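Local coordinates for L-lysine 6-monooxygenase (Pseudomonas syringae pv. tomato, PDB 5CQF), which probably hydroxylates the side-chain amine of L-lysine with the help of FAD and NADPH, as a flavin-dependent N-monooxygenase of siderophore biosynthesis, at residues G66-H71 / F249-F254; Q214-S219 / A239-T244; D257-F262 / I378-R383; L62-T67 / E113-L118. One frame throughout, in Å; residues are numbered along the deposited sequence.

Interaction 1: residues G66-H71 / F249-F254; sequences GTDINH and FPNRVF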
loop_
_atom_site.group_PDB
_atom_site.type_symbol
_atom_site.label_atom_id
_atom_site.label_comp_id
_atom_site.label_asym_id
_atom_site.label_seq_id
_atom_site.Cartn_x
_atom_site.Cartn_y
_atom_site.Cartn_z
ATOM N N GLY A 66 7.242 -8.138 -21.183
ATOM C CA GLY A 66 5.930 -8.752 -20.971
ATOM C C GLY A 66 5.727 -9.600 -19.708
ATOM O O GLY A 66 4.627 -10.130 -19.496
ATOM N N THR A 67 6.761 -9.729 -18.871
ATOM C CA THR A 67 6.715 -10.626 -17.721
ATOM C C THR A 67 6.376 -9.904 -16.410
ATOM O O THR A 67 6.975 -8.891 -16.083
ATOM C CB THR A 67 8.029 -11.404 -17.578
ATOM O OG1 THR A 67 8.334 -12.009 -18.842
ATOM C CG2 THR A 67 7.881 -12.495 -16.498
ATOM N N ASP A 68 5.403 -10.451 -15.677
ATOM C CA ASP A 68 4.975 -9.907 -14.387
ATOM C C ASP A 68 6.004 -10.278 -13.326
ATOM O O ASP A 68 6.095 -11.435 -12.913
ATOM C CB ASP A 68 3.574 -10.435 -14.018
ATOM C CG ASP A 68 3.082 -9.944 -12.677
ATOM O OD1 ASP A 68 3.712 -9.019 -12.118
ATOM O OD2 ASP A 68 2.052 -10.478 -12.166
ATOM N N ILE A 69 6.792 -9.293 -12.916
ATOM C CA ILE A 69 7.849 -9.484 -11.888
ATOM C C ILE A 69 7.381 -8.921 -10.563
ATOM O O ILE A 69 8.174 -8.653 -9.669
ATOM C CB ILE A 69 9.257 -8.866 -12.270
ATOM C CG1 ILE A 69 9.187 -7.431 -12.820
ATOM C CG2 ILE A 69 9.946 -9.699 -13.331
ATOM C CD1 ILE A 69 8.750 -6.380 -11.840
ATOM N N ASN A 70 6.078 -8.755 -10.423
ATOM C CA ASN A 70 5.511 -8.305 -9.161
ATOM C C ASN A 70 5.252 -9.579 -8.339
ATOM O O ASN A 70 4.120 -10.081 -8.223
ATOM C CB ASN A 70 4.270 -7.457 -9.420
ATOM C CG ASN A 70 3.698 -6.854 -8.168
ATOM O OD1 ASN A 70 4.009 -7.271 -7.073
ATOM N ND2 ASN A 70 2.824 -5.889 -8.330
ATOM N N HIS A 71 6.366 -10.134 -7.856
ATOM C CA HIS A 71 6.382 -11.311 -7.011
ATOM C C HIS A 71 7.487 -11.199 -5.964
ATOM O O HIS A 71 8.381 -10.336 -6.014
ATOM C CB HIS A 71 6.529 -12.596 -7.829
ATOM C CG HIS A 71 7.769 -12.678 -8.652
ATOM N ND1 HIS A 71 9.030 -12.734 -8.097
ATOM C CD2 HIS A 71 7.943 -12.764 -9.990
ATOM C CE1 HIS A 71 9.930 -12.834 -9.061
ATOM N NE2 HIS A 71 9.299 -12.867 -10.222
ATOM N N PHE A 249 -0.831 -15.526 -13.931
ATOM C CA PHE A 249 -1.336 -16.706 -13.232
ATOM C C PHE A 249 -0.367 -17.230 -12.186
ATOM O O PHE A 249 -0.751 -17.421 -11.051
ATOM C CB PHE A 249 -1.697 -17.792 -14.250
ATOM C CG PHE A 249 -2.393 -18.992 -13.664
ATOM C CD1 PHE A 249 -3.780 -19.016 -13.550
ATOM C CD2 PHE A 249 -1.673 -20.134 -13.299
ATOM C CE1 PHE A 249 -4.429 -20.138 -13.058
ATOM C CE2 PHE A 249 -2.331 -21.255 -12.800
ATOM C CZ PHE A 249 -3.706 -21.254 -12.677
ATOM N N PRO A 250 0.905 -17.416 -12.554
ATOM C CA PRO A 250 1.853 -17.985 -11.590
ATOM C C PRO A 250 2.111 -17.118 -10.335
ATOM O O PRO A 250 2.642 -17.622 -9.334
ATOM C CB PRO A 250 3.148 -18.120 -12.399
ATOM C CG PRO A 250 2.740 -18.009 -13.830
ATOM C CD PRO A 250 1.547 -17.095 -13.843
ATOM N N ASN A 251 1.720 -15.845 -10.392
ATOM C CA ASN A 251 1.776 -14.956 -9.230
ATOM C C ASN A 251 0.499 -14.893 -8.402
ATOM O O ASN A 251 0.479 -14.286 -7.354
ATOM C CB ASN A 251 2.227 -13.574 -9.672
ATOM C CG ASN A 251 3.619 -13.610 -10.283
ATOM O OD1 ASN A 251 4.465 -14.385 -9.849
ATOM N ND2 ASN A 251 3.856 -12.790 -11.302
ATOM N N ARG A 252 -0.542 -15.567 -8.852
ATOM C CA ARG A 252 -1.796 -15.640 -8.113
ATOM C C ARG A 252 -1.963 -16.954 -7.397
ATOM O O ARG A 252 -2.584 -16.987 -6.351
ATOM C CB ARG A 252 -2.989 -15.446 -9.056
ATOM C CG ARG A 252 -3.067 -14.045 -9.627
ATOM C CD ARG A 252 -3.464 -13.012 -8.565
ATOM N NE ARG A 252 -4.846 -13.222 -8.118
ATOM C CZ ARG A 252 -5.932 -12.855 -8.793
ATOM N NH1 ARG A 252 -5.821 -12.213 -9.940
ATOM N NH2 ARG A 252 -7.137 -13.120 -8.311
ATOM N N VAL A 253 -1.454 -18.036 -7.978
ATOM C CA VAL A 253 -1.566 -19.368 -7.399
ATOM C C VAL A 253 -0.294 -20.158 -7.610
ATOM O O VAL A 253 0.498 -19.799 -8.465
ATOM C CB VAL A 253 -2.722 -20.176 -8.019
ATOM C CG1 VAL A 253 -4.053 -19.591 -7.583
ATOM C CG2 VAL A 253 -2.631 -20.218 -9.533
ATOM N N PHE A 254 -0.112 -21.217 -6.824
ATOM C CA PHE A 254 1.046 -22.100 -6.968
ATOM C C PHE A 254 0.774 -22.972 -8.174
ATOM O O PHE A 254 0.014 -23.946 -8.080
ATOM C CB PHE A 254 1.273 -22.936 -5.708
ATOM C CG PHE A 254 2.535 -23.750 -5.721
ATOM C CD1 PHE A 254 3.776 -23.147 -5.827
ATOM C CD2 PHE A 254 2.485 -25.137 -5.603
ATOM C CE1 PHE A 254 4.937 -23.896 -5.832
ATOM C CE2 PHE A 254 3.639 -25.902 -5.613
ATOM C CZ PHE A 254 4.868 -25.281 -5.718
#
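N251 reaches across to D68, whose side chain folds into an Asx turn. The contact joins two irregular loops of a flavoprotein with two Rossmann-like parallel sheets. One follows helix 57-64; the other runs from strand 245-246 to helix 255-264. N251 ND2 gives two bonds to the same residue. One goes to D68 OD2 at 3.1 Å and is fairly straight, 164°. The other goes to the backbone D68 O, also 3.1 Å; it is more bent, and the donor stands above the carbonyl plane. Both acceptors lie close to the amide plane of N251, but that plane stands at 90° to the carboxylate, so OD2 is met from above. D68 OD1 closes the turn on N70 N at 2.9 Å, while Q248 N also binds OD2. The amide oxygen of N251 is held by R75 NH1, which helps to fix which way round the amide sits. H71 CG sits between its backbone N and carbonyl carbon (chi1 60°). The ring is oblique to the amide, and H71 CB lies nearest N251 OD1, at 3.4 Å.

Interaction 2: residues Q214-S219 / A239-T244; sequences QSASES and AGFKLT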
loop_
_atom_site.group_PDB
_atom_site.type_symbol
_atom_site.label_atom_id
_atom_site.label_comp_id
_atom_site.label_asym_id
_atom_site.label_seq_id
_atom_site.Cartn_x
_atom_site.Cartn_y
_atom_site.Cartn_z
ATOM N N GLN A 214 0.056 -8.137 -20.800
ATOM C CA GLN A 214 1.071 -7.241 -20.282
ATOM C C GLN A 214 1.962 -6.668 -21.374
ATOM O O GLN A 214 2.392 -5.534 -21.269
ATOM C CB GLN A 214 1.932 -7.908 -19.193
ATOM C CG GLN A 214 2.871 -6.905 -18.528
ATOM C CD GLN A 214 3.337 -7.286 -17.146
ATOM O OE1 GLN A 214 2.612 -7.911 -16.353
ATOM N NE2 GLN A 214 4.555 -6.877 -16.828
ATOM N N SER A 215 2.238 -7.423 -22.420
ATOM C CA SER A 215 3.089 -6.903 -23.478
ATOM C C SER A 215 2.397 -5.734 -24.165
ATOM O O SER A 215 3.049 -4.749 -24.495
ATOM C CB SER A 215 3.450 -7.994 -24.496
ATOM O OG SER A 215 4.100 -9.068 -23.843
ATOM N N ALA A 216 1.082 -5.852 -24.358
ATOM C CA ALA A 216 0.285 -4.774 -24.896
ATOM C C ALA A 216 0.293 -3.566 -23.967
ATOM O O ALA A 216 0.407 -2.431 -24.404
ATOM C CB ALA A 216 -1.145 -5.220 -25.169
ATOM N N SER A 217 0.142 -3.803 -22.688
ATOM C CA SER A 217 0.097 -2.710 -21.727
ATOM C C SER A 217 1.418 -1.931 -21.738
ATOM O O SER A 217 1.450 -0.703 -21.880
ATOM C CB SER A 217 -0.191 -3.284 -20.346
ATOM O OG SER A 217 -0.415 -2.244 -19.435
ATOM N N GLU A 218 2.515 -2.665 -21.637
ATOM C CA GLU A 218 3.812 -2.040 -21.570
ATOM C C GLU A 218 4.172 -1.265 -22.852
ATOM O O GLU A 218 4.847 -0.239 -22.798
ATOM C CB GLU A 218 4.873 -3.092 -21.282
ATOM C CG GLU A 218 4.713 -3.715 -19.915
ATOM C CD GLU A 218 5.788 -4.754 -19.627
ATOM O OE1 GLU A 218 6.544 -5.099 -20.575
ATOM O OE2 GLU A 218 5.885 -5.207 -18.454
ATOM N N SER A 219 3.698 -1.749 -23.985
ATOM C CA SER A 219 3.917 -1.065 -25.243
ATOM C C SER A 219 3.170 0.227 -25.250
ATOM O O SER A 219 3.690 1.263 -25.640
ATOM C CB SER A 219 3.449 -1.932 -26.404
ATOM O OG SER A 219 4.233 -3.106 -26.512
ATOM N N ALA A 239 -13.029 -7.376 -23.103
ATOM C CA ALA A 239 -12.958 -6.091 -22.387
ATOM C C ALA A 239 -11.532 -5.593 -22.344
ATOM O O ALA A 239 -10.567 -6.362 -22.553
ATOM C CB ALA A 239 -13.509 -6.202 -20.963
ATOM N N GLY A 240 -11.389 -4.301 -22.096
ATOM C CA GLY A 240 -10.054 -3.711 -22.125
ATOM C C GLY A 240 -9.189 -4.018 -20.922
ATOM O O GLY A 240 -9.449 -4.922 -20.137
ATOM N N PHE A 241 -8.174 -3.191 -20.758
ATOM C CA PHE A 241 -7.223 -3.331 -19.684
ATOM C C PHE A 241 -7.861 -3.201 -18.300
ATOM O O PHE A 241 -7.394 -3.838 -17.365
ATOM C CB PHE A 241 -6.130 -2.264 -19.825
ATOM C CG PHE A 241 -5.197 -2.473 -20.984
ATOM C CD1 PHE A 241 -4.518 -3.644 -21.137
ATOM C CD2 PHE A 241 -4.950 -1.450 -21.871
ATOM C CE1 PHE A 241 -3.619 -3.818 -22.163
ATOM C CE2 PHE A 241 -4.041 -1.608 -22.898
ATOM C CZ PHE A 241 -3.372 -2.803 -23.046
ATOM N N LYS A 242 -8.926 -2.413 -18.161
ATOM C CA LYS A 242 -9.522 -2.164 -16.818
ATOM C C LYS A 242 -10.198 -3.387 -16.208
ATOM O O LYS A 242 -10.475 -3.432 -14.994
ATOM C CB LYS A 242 -10.528 -1.009 -16.861
ATOM C CG LYS A 242 -9.865 0.351 -16.970
ATOM C CD LYS A 242 -10.819 1.393 -17.548
ATOM C CE LYS A 242 -10.251 2.803 -17.404
ATOM N NZ LYS A 242 -10.355 3.592 -18.668
ATOM N N LEU A 243 -10.488 -4.365 -17.059
ATOM C CA LEU A 243 -11.076 -5.605 -16.597
ATOM C C LEU A 243 -10.132 -6.823 -16.718
ATOM O O LEU A 243 -10.573 -7.935 -16.464
ATOM C CB LEU A 243 -12.439 -5.837 -17.286
ATOM C CG LEU A 243 -13.580 -4.945 -16.756
ATOM C CD1 LEU A 243 -14.796 -4.954 -17.685
ATOM C CD2 LEU A 243 -14.007 -5.346 -15.348
ATOM N N THR A 244 -8.846 -6.629 -17.030
ATOM C CA THR A 244 -7.899 -7.752 -16.947
ATOM C C THR A 244 -7.667 -8.224 -15.510
ATOM O O THR A 244 -7.879 -7.486 -14.535
ATOM C CB THR A 244 -6.490 -7.453 -17.511
ATOM O OG1 THR A 244 -5.783 -6.546 -16.634
ATOM C CG2 THR A 244 -6.566 -6.953 -18.982
#
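F241 has its CG anti to the carbonyl carbon (chi1 -70°), and this turn of the side chain brings the ring against helix 214-226 at A216 and S217. The helix follows a glycine-rich turn that fits a Rossmann-type GxGxxA pattern, with A216 as its last residue. F241 opens a short 3-10 turn, 241-243, between strands 231-235 and 245-246. Its leading atom, CZ, meets A216 CB at 3.9 Å, and the methyl lies in the ring plane at the edge. F241 CZ also rests on the helix backbone, 3.7 Å from S217 N. S217 OG, anti to the backbone N (chi1 -172°), lies over one face, while S217 CB is 3.9 Å from F241 CE1. No hydrogen bond crosses; the contact is van der Waals and buried. I285 of strand 284-285 touches both S217 and F241, and H236 meets the F241 ring edge-to-face. At the other end of the 3-10 turn, T244 folds back, and F241 O accepts from both T244 N and T244 OG1, each at 3.2 Å.

Interaction 3: residues D257-F262 / I378-R383; sequences DHVDYF and IDRDYR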
loop_
_atom_site.group_PDB
_atom_site.type_symbol
_atom_site.label_atom_id
_atom_site.label_comp_id
_atom_site.label_asym_id
_atom_site.label_seq_id
_atom_site.Cartn_x
_atom_site.Cartn_y
_atom_site.Cartn_z
ATOM N N ASP A 257 0.526 -27.048 -8.526
ATOM C CA ASP A 257 -0.703 -27.727 -8.101
ATOM C C ASP A 257 -1.737 -27.816 -9.223
ATOM O O ASP A 257 -2.485 -28.798 -9.303
ATOM C CB ASP A 257 -1.360 -27.012 -6.941
ATOM C CG ASP A 257 -0.577 -27.135 -5.648
ATOM O OD1 ASP A 257 0.423 -27.901 -5.571
ATOM O OD2 ASP A 257 -1.001 -26.451 -4.693
ATOM N N HIS A 258 -1.780 -26.777 -10.060
ATOM C CA HIS A 258 -2.681 -26.727 -11.209
ATOM C C HIS A 258 -2.145 -27.597 -12.347
ATOM O O HIS A 258 -2.915 -28.254 -13.021
ATOM C CB HIS A 258 -2.950 -25.274 -11.623
ATOM C CG HIS A 258 -3.623 -24.493 -10.530
ATOM N ND1 HIS A 258 -4.969 -24.186 -10.546
ATOM C CD2 HIS A 258 -3.151 -24.042 -9.339
ATOM C CE1 HIS A 258 -5.296 -23.575 -9.421
ATOM N NE2 HIS A 258 -4.210 -23.468 -8.675
ATOM N N VAL A 259 -0.828 -27.628 -12.530
ATOM C CA VAL A 259 -0.222 -28.541 -13.473
ATOM C C VAL A 259 -0.548 -29.966 -13.000
ATOM O O VAL A 259 -0.977 -30.775 -13.844
ATOM C CB VAL A 259 1.291 -28.294 -13.626
ATOM C CG1 VAL A 259 1.949 -29.343 -14.525
ATOM C CG2 VAL A 259 1.551 -26.885 -14.160
ATOM N N ASP A 260 -0.420 -30.266 -11.689
ATOM C CA ASP A 260 -0.781 -31.640 -11.162
ATOM C C ASP A 260 -2.211 -32.003 -11.527
ATOM O O ASP A 260 -2.478 -33.070 -12.063
ATOM C CB ASP A 260 -0.705 -31.767 -9.632
ATOM C CG ASP A 260 0.734 -31.729 -9.076
ATOM O OD1 ASP A 260 1.703 -31.721 -9.852
ATOM O OD2 ASP A 260 0.895 -31.717 -7.831
ATOM N N TYR A 261 -3.145 -31.120 -11.197
ATOM C CA TYR A 261 -4.539 -31.410 -11.429
ATOM C C TYR A 261 -4.733 -31.702 -12.915
ATOM O O TYR A 261 -5.347 -32.711 -13.244
ATOM C CB TYR A 261 -5.444 -30.269 -10.958
ATOM C CG TYR A 261 -6.907 -30.470 -11.308
ATOM C CD1 TYR A 261 -7.720 -31.329 -10.559
ATOM C CD2 TYR A 261 -7.480 -29.780 -12.373
ATOM C CE1 TYR A 261 -9.057 -31.509 -10.870
ATOM C CE2 TYR A 261 -8.826 -29.955 -12.718
ATOM C CZ TYR A 261 -9.617 -30.816 -11.973
ATOM O OH TYR A 261 -10.948 -30.953 -12.341
ATOM N N PHE A 262 -4.181 -30.862 -13.802
ATOM C CA PHE A 262 -4.315 -31.065 -15.246
ATOM C C PHE A 262 -3.775 -32.427 -15.697
ATOM O O PHE A 262 -4.420 -33.100 -16.462
ATOM C CB PHE A 262 -3.638 -29.960 -16.029
ATOM C CG PHE A 262 -3.870 -30.033 -17.494
ATOM C CD1 PHE A 262 -5.020 -29.510 -18.049
ATOM C CD2 PHE A 262 -2.941 -30.626 -18.323
ATOM C CE1 PHE A 262 -5.239 -29.572 -19.409
ATOM C CE2 PHE A 262 -3.138 -30.691 -19.683
ATOM C CZ PHE A 262 -4.280 -30.147 -20.233
ATOM N N ILE A 378 3.665 -35.045 -23.596
ATOM C CA ILE A 378 4.635 -34.622 -22.560
ATOM C C ILE A 378 4.123 -35.003 -21.176
ATOM O O ILE A 378 2.975 -34.737 -20.847
ATOM C CB ILE A 378 4.939 -33.107 -22.658
ATOM C CG1 ILE A 378 5.422 -32.777 -24.077
ATOM C CG2 ILE A 378 6.010 -32.704 -21.654
ATOM C CD1 ILE A 378 5.484 -31.304 -24.424
ATOM N N ASP A 379 4.966 -35.630 -20.359
ATOM C CA ASP A 379 4.499 -36.067 -19.053
ATOM C C ASP A 379 4.678 -34.941 -18.017
ATOM O O ASP A 379 5.028 -33.799 -18.381
ATOM C CB ASP A 379 5.147 -37.401 -18.670
ATOM C CG ASP A 379 6.553 -37.259 -18.230
ATOM O OD1 ASP A 379 6.933 -36.114 -17.942
ATOM O OD2 ASP A 379 7.274 -38.295 -18.145
ATOM N N ARG A 380 4.410 -35.255 -16.748
ATOM C CA ARG A 380 4.403 -34.265 -15.665
ATOM C C ARG A 380 5.812 -33.725 -15.345
ATOM O O ARG A 380 5.968 -32.589 -14.829
ATOM C CB ARG A 380 3.741 -34.878 -14.405
ATOM C CG ARG A 380 3.760 -33.996 -13.150
ATOM C CD ARG A 380 2.935 -32.730 -13.343
ATOM N NE ARG A 380 3.091 -31.786 -12.246
ATOM C CZ ARG A 380 4.075 -30.881 -12.124
ATOM N NH1 ARG A 380 5.050 -30.745 -13.029
ATOM N NH2 ARG A 380 4.077 -30.085 -11.062
ATOM N N ASP A 381 6.815 -34.555 -15.650
ATOM C CA ASP A 381 8.241 -34.220 -15.533
ATOM C C ASP A 381 8.857 -33.654 -16.811
ATOM O O ASP A 381 10.080 -33.717 -16.992
ATOM C CB ASP A 381 9.030 -35.476 -15.140
ATOM C CG ASP A 381 8.790 -35.870 -13.718
ATOM O OD1 ASP A 381 9.041 -35.035 -12.822
ATOM O OD2 ASP A 381 8.354 -37.015 -13.492
ATOM N N TYR A 382 8.009 -33.186 -17.725
ATOM C CA TYR A 382 8.441 -32.471 -18.922
ATOM C C TYR A 382 9.182 -33.356 -19.952
ATOM O O TYR A 382 9.868 -32.840 -20.830
ATOM C CB TYR A 382 9.247 -31.221 -18.499
ATOM C CG TYR A 382 8.435 -30.332 -17.546
ATOM C CD1 TYR A 382 7.385 -29.553 -18.023
ATOM C CD2 TYR A 382 8.660 -30.340 -16.186
ATOM C CE1 TYR A 382 6.617 -28.777 -17.178
ATOM C CE2 TYR A 382 7.905 -29.542 -15.321
ATOM C CZ TYR A 382 6.884 -28.763 -15.824
ATOM O OH TYR A 382 6.096 -27.971 -14.984
ATOM N N ARG A 383 9.011 -34.678 -19.842
ATOM C CA ARG A 383 9.659 -35.641 -20.741
ATOM C C ARG A 383 8.762 -35.936 -21.930
ATOM O O ARG A 383 7.541 -36.053 -21.785
ATOM C CB ARG A 383 10.004 -36.952 -20.022
ATOM C CG ARG A 383 11.083 -37.733 -20.758
ATOM C CD ARG A 383 11.470 -39.022 -20.042
ATOM N NE ARG A 383 11.977 -40.056 -20.963
ATOM C CZ ARG A 383 11.233 -40.765 -21.836
ATOM N NH1 ARG A 383 9.915 -40.563 -21.955
ATOM N NH2 ARG A 383 11.813 -41.690 -22.614
#
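R380 and D260 form a salt bridge: NE and NH2 of the arginine both donate to D260 OD1. R380 NE meets D260 OD1 at 2.8 Å, nearly along the C-O bond and fairly straight at 159°. R380 NH2 adds a more bent bond to the same D260 OD1 at 3.1 Å, from the syn side but tilted well out of the carboxylate plane. The oxygen lies close to the guanidinium plane, while the two flat groups are turned 47° apart. The arginine chain is bent at chi2 (65°), and this carries its head to the helix. R421 lies near R380 NH2, a like charge that the carboxylate would probably offset in part. Next comes the packing. V259 CG1 lies over one face of the guanidinium, off toward the rim and 3.5 Å from R380 NE, and D260 takes the edge. R380 itself is held on a type I turn from D379 to Y382. Y382 hydrogen-bonds through its backbone to V396 of strand 393-396, and its ring meets H404. The contact therefore joins helix 255-264 to the loop before strand 393-396. V259 also touches H404 of helix 401-404, and F262 packs on helix 267-280.

Interaction 4: residues L62-T67 / E113-L118; sequences LLLAGT and EWSDYL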
loop_
_atom_site.group_PDB
_atom_site.type_symbol
_atom_site.label_atom_id
_atom_site.label_comp_id
_atom_site.label_asym_id
_atom_site.label_seq_id
_atom_site.Cartn_x
_atom_site.Cartn_y
_atom_site.Cartn_z
ATOM N N LEU A 62 15.600 -8.009 -23.356
ATOM C CA LEU A 62 14.596 -8.398 -24.338
ATOM C C LEU A 62 13.777 -9.603 -23.832
ATOM O O LEU A 62 12.577 -9.675 -24.090
ATOM C CB LEU A 62 15.255 -8.720 -25.688
ATOM C CG LEU A 62 14.438 -8.482 -26.964
ATOM C CD1 LEU A 62 14.355 -6.999 -27.304
ATOM C CD2 LEU A 62 15.040 -9.252 -28.131
ATOM N N LEU A 63 14.421 -10.521 -23.101
ATOM C CA LEU A 63 13.773 -11.759 -22.619
ATOM C C LEU A 63 12.757 -11.574 -21.486
ATOM O O LEU A 63 11.908 -12.431 -21.265
ATOM C CB LEU A 63 14.822 -12.750 -22.115
ATOM C CG LEU A 63 15.821 -13.301 -23.134
ATOM C CD1 LEU A 63 17.080 -13.832 -22.437
ATOM C CD2 LEU A 63 15.161 -14.377 -23.986
ATOM N N LEU A 64 12.890 -10.502 -20.723
ATOM C CA LEU A 64 12.018 -10.298 -19.581
ATOM C C LEU A 64 10.745 -9.529 -19.941
ATOM O O LEU A 64 9.763 -9.581 -19.193
ATOM C CB LEU A 64 12.769 -9.601 -18.454
ATOM C CG LEU A 64 14.012 -10.320 -17.902
ATOM C CD1 LEU A 64 14.281 -9.819 -16.490
ATOM C CD2 LEU A 64 13.869 -11.836 -17.893
ATOM N N ALA A 65 10.757 -8.868 -21.099
ATOM C CA ALA A 65 9.644 -8.048 -21.528
ATOM C C ALA A 65 8.328 -8.834 -21.510
ATOM O O ALA A 65 8.310 -10.038 -21.737
ATOM C CB ALA A 65 9.922 -7.435 -22.889
ATOM N N GLY A 66 7.242 -8.138 -21.183
ATOM C CA GLY A 66 5.930 -8.752 -20.971
ATOM C C GLY A 66 5.727 -9.600 -19.708
ATOM O O GLY A 66 4.627 -10.130 -19.496
ATOM N N THR A 67 6.761 -9.729 -18.871
ATOM C CA THR A 67 6.715 -10.626 -17.721
ATOM C C THR A 67 6.376 -9.904 -16.410
ATOM O O THR A 67 6.975 -8.891 -16.083
ATOM C CB THR A 67 8.029 -11.404 -17.578
ATOM O OG1 THR A 67 8.334 -12.009 -18.842
ATOM C CG2 THR A 67 7.881 -12.495 -16.498
ATOM N N GLU A 113 16.451 -4.661 -12.478
ATOM C CA GLU A 113 17.196 -5.367 -11.456
ATOM C C GLU A 113 17.204 -6.885 -11.691
ATOM O O GLU A 113 18.269 -7.528 -11.620
ATOM C CB GLU A 113 16.733 -5.003 -10.030
ATOM C CG GLU A 113 17.715 -5.517 -8.968
ATOM C CD GLU A 113 17.550 -4.934 -7.569
ATOM O OE1 GLU A 113 16.447 -4.465 -7.181
ATOM O OE2 GLU A 113 18.546 -4.954 -6.810
ATOM N N TRP A 114 16.055 -7.466 -11.998
ATOM C CA TRP A 114 16.020 -8.905 -12.316
ATOM C C TRP A 114 16.891 -9.270 -13.522
ATOM O O TRP A 114 17.537 -10.316 -13.514
ATOM C CB TRP A 114 14.593 -9.382 -12.574
ATOM C CG TRP A 114 13.766 -9.518 -11.363
ATOM C CD1 TRP A 114 12.711 -8.733 -10.983
ATOM C CD2 TRP A 114 13.915 -10.494 -10.357
ATOM N NE1 TRP A 114 12.185 -9.185 -9.799
ATOM C CE2 TRP A 114 12.914 -10.272 -9.405
ATOM C CE3 TRP A 114 14.800 -11.549 -10.169
ATOM C CZ2 TRP A 114 12.799 -11.038 -8.292
ATOM C CZ3 TRP A 114 14.688 -12.297 -9.057
ATOM C CH2 TRP A 114 13.713 -12.053 -8.137
ATOM N N SER A 115 16.925 -8.414 -14.547
ATOM C CA SER A 115 17.870 -8.592 -15.673
ATOM C C SER A 115 19.312 -8.641 -15.223
ATOM O O SER A 115 20.059 -9.566 -15.587
ATOM C CB SER A 115 17.762 -7.447 -16.695
ATOM O OG SER A 115 16.503 -7.507 -17.326
ATOM N N ASP A 116 19.710 -7.631 -14.451
ATOM C CA ASP A 116 21.058 -7.588 -13.897
ATOM C C ASP A 116 21.382 -8.837 -13.098
ATOM O O ASP A 116 22.456 -9.438 -13.263
ATOM C CB ASP A 116 21.242 -6.361 -13.011
ATOM C CG ASP A 116 22.705 -6.112 -12.677
ATOM O OD1 ASP A 116 23.452 -5.767 -13.602
ATOM O OD2 ASP A 116 23.125 -6.274 -11.518
ATOM N N TYR A 117 20.446 -9.242 -12.242
ATOM C CA TYR A 117 20.594 -10.500 -11.494
ATOM C C TYR A 117 20.850 -11.643 -12.437
ATOM O O TYR A 117 21.740 -12.451 -12.251
ATOM C CB TYR A 117 19.336 -10.778 -10.661
ATOM C CG TYR A 117 19.198 -12.201 -10.130
ATOM C CD1 TYR A 117 20.059 -12.704 -9.160
ATOM C CD2 TYR A 117 18.174 -13.041 -10.599
ATOM C CE1 TYR A 117 19.915 -14.003 -8.686
ATOM C CE2 TYR A 117 18.021 -14.328 -10.126
ATOM C CZ TYR A 117 18.880 -14.805 -9.182
ATOM O OH TYR A 117 18.721 -16.084 -8.749
ATOM N N LEU A 118 20.046 -11.698 -13.478
ATOM C CA LEU A 118 20.114 -12.791 -14.408
ATOM C C LEU A 118 21.463 -12.833 -15.126
ATOM O O LEU A 118 22.050 -13.902 -15.311
ATOM C CB LEU A 118 18.957 -12.640 -15.383
ATOM C CG LEU A 118 19.034 -13.590 -16.547
ATOM C CD1 LEU A 118 18.505 -14.933 -16.100
ATOM C CD2 LEU A 118 18.231 -13.027 -17.705
#
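L64 puts its CD1 methyl against helix 111-125, beside S115. L64 CD1 lies 3.3 Å from S115 OG and 3.6 Å from S115 N. It also meets W114 CB at 4.0 Å. The branch touches the root of the tryptophan, and the indole itself leads away to other partners. L64 CG lies anti to its carbonyl carbon (chi1 -59°), and from there CD1 extends to the helix. S115 OG is likewise anti to the carbonyl carbon, which lets it bond to R111 O, one turn back on the same helix. The second shell fixes both sides. L64 opens a type II turn to T67, closed by T67 N to L64 O at 3.0 Å. G66 takes positive phi in this turn. The indole of W114 is packed by the rings of H71, F89 and F412. Further along, L118 packs on P23 and I26 of helix 23-37, and L63 also touches P23. No hydrogen bond joins the two segments, so a buried leucine meets the helix by van der Waals contact alone, and the one polar side-chain atom it touches, S115 OG, is satisfied within its own helix.

From the N terminus, 62-67 comes first, and interaction 4 closes the loop to 113-118, joining helices 57-64 and 111-125. The overlapping segment 66-71 opens interaction 1; the two share G66 and T67. Interaction 1 spans a far longer loop and ties the loop after helix 57-64 to the one before helix 255-264. Nested inside it, interaction 2 joins helix 214-226 to the loop after strand 231-235. Interaction 3 follows in series, from helix 255-264 to the loop before strand 393-396. Interactions 1 and 2 touch through a probable hydrogen bond, G66 N to E218 OE1. Interaction 1 also touches interaction 4, and its F249 and V253 pack on H258 of interaction 3. Interactions 1, 2 and 3 all touch the second subunit.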